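Local coordinates for female germline-specific tumor suppressor gld-1 (Caenorhabditis elegans, PDB 3K6T), which binds target mRNAs as a homodimer and represses translation of the Notch receptor homolog glp-1 in the embryo, here represented by its Qua1 homodimerization domain, at residues 35-38 and 39-43. Sequence-based numbering, arbitrary orientation.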
# COMPACT_ATOMS: atom_id res chain seq x y z
N ASP A 35 1.19 5.19 -2.50
CA ASP A 35 1.46 6.59 -2.13
C ASP A 35 1.39 6.80 -0.61
O ASP A 35 2.21 7.52 -0.04
CB ASP A 35 0.48 7.55 -2.82
CG ASP A 35 0.79 7.74 -4.29
OD1 ASP A 35 1.93 7.41 -4.69
OD2 ASP A 35 -0.09 8.22 -5.03
N ASP A 36 0.40 6.19 0.04
CA ASP A 36 0.27 6.27 1.49
C ASP A 36 1.54 5.73 2.15
O ASP A 36 2.03 6.30 3.12
CB ASP A 36 -0.91 5.43 2.00
CG ASP A 36 -2.27 6.04 1.68
OD1 ASP A 36 -2.35 7.19 1.21
OD2 ASP A 36 -3.29 5.33 1.91
N GLU A 37 2.04 4.60 1.66
CA GLU A 37 3.21 3.94 2.27
C GLU A 37 4.49 4.76 2.04
O GLU A 37 5.34 4.87 2.92
CB GLU A 37 3.38 2.50 1.73
CG GLU A 37 4.55 1.71 2.31
CD GLU A 37 4.35 1.34 3.79
OE1 GLU A 37 3.43 1.88 4.44
OE2 GLU A 37 5.12 0.50 4.30
N ILE A 38 4.61 5.35 0.86
CA ILE A 38 5.75 6.21 0.56
C ILE A 38 5.76 7.40 1.52
O ILE A 38 6.80 7.74 2.09
CB ILE A 38 5.71 6.67 -0.91
CG1 ILE A 38 6.02 5.47 -1.82
CG2 ILE A 38 6.70 7.82 -1.15
CD1 ILE A 38 5.91 5.77 -3.31
N GLY A 39 4.59 8.00 1.71
CA GLY A 39 4.42 9.10 2.65
C GLY A 39 4.81 8.73 4.07
O GLY A 39 5.55 9.47 4.72
N ARG A 40 4.34 7.59 4.54
CA ARG A 40 4.65 7.12 5.89
C ARG A 40 6.16 6.88 6.09
O ARG A 40 6.71 7.19 7.14
CB ARG A 40 3.88 5.85 6.22
CG ARG A 40 4.16 5.32 7.63
CD ARG A 40 3.58 3.92 7.83
NE ARG A 40 4.34 2.89 7.12
CZ ARG A 40 5.50 2.39 7.54
NH1 ARG A 40 6.05 2.83 8.67
NH2 ARG A 40 6.11 1.46 6.82
N VAL A 41 6.80 6.29 5.09
CA VAL A 41 8.23 6.01 5.15
C VAL A 41 9.06 7.30 5.13
O VAL A 41 10.04 7.42 5.87
CB VAL A 41 8.67 5.09 3.99
CG1 VAL A 41 10.19 4.93 3.98
CG2 VAL A 41 8.01 3.74 4.12
N ARG A 42 8.69 8.26 4.29
CA ARG A 42 9.38 9.54 4.27
C ARG A 42 9.25 10.24 5.63
O ARG A 42 10.22 10.80 6.14
CB ARG A 42 8.82 10.45 3.17
CG ARG A 42 9.14 10.00 1.75
CD ARG A 42 8.82 11.13 0.78
NE ARG A 42 8.70 10.69 -0.60
CZ ARG A 42 9.72 10.59 -1.45
NH1 ARG A 42 10.95 10.90 -1.05
NH2 ARG A 42 9.52 10.19 -2.70
N VAL A 43 8.06 10.22 6.20
CA VAL A 43 7.83 10.83 7.50
C VAL A 43 8.67 10.14 8.57
O VAL A 43 9.31 10.80 9.40
CB VAL A 43 6.34 10.81 7.90
CG1 VAL A 43 6.17 11.17 9.38
CG2 VAL A 43 5.55 11.77 7.03
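E37 and R40 form a two-pronged salt bridge, three residues apart on helix 28-49. R40 NE donates to E37 OE1 at 3.0 Å, and R40 NH2 donates to E37 OE2 at 2.9 Å. Both bonds are nearly straight, at 173° and 174°. The carboxylate lies at the side edge of the guanidinium, almost in its plane. The two flat groups are not coplanar, so both oxygens are met from above the carboxylate plane. The R40 chain runs out extended and then bends at its third torsion (chi3 73°), which turns NE and NH2 back toward E37.

R42 lies alongside I38, four residues earlier on the same helix, and the two side chains point the same way. R42 NE passes 3.5 Å from I38 CG2, an oblique contact with the methyl group. Beneath these side chains the backbone follows the alpha-helical pattern: G39, R40, V41 and R42 each donate to the carbonyl four residues back. V41 CG2 also packs 3.1 Å from E37 O.

Y9 OH on helix 7-20 hydrogen-bonds to E37 OE2. R40 NH2 also bonds to H3 O in the N-terminal segment, which appears to be left from the construct. E37 packs on L13 and on L33 of the second subunit. The buried carboxylate thus has three donors, which would favour its ionised form. This polar network joins both helices of the Qua1 hairpin beside the dimer interface.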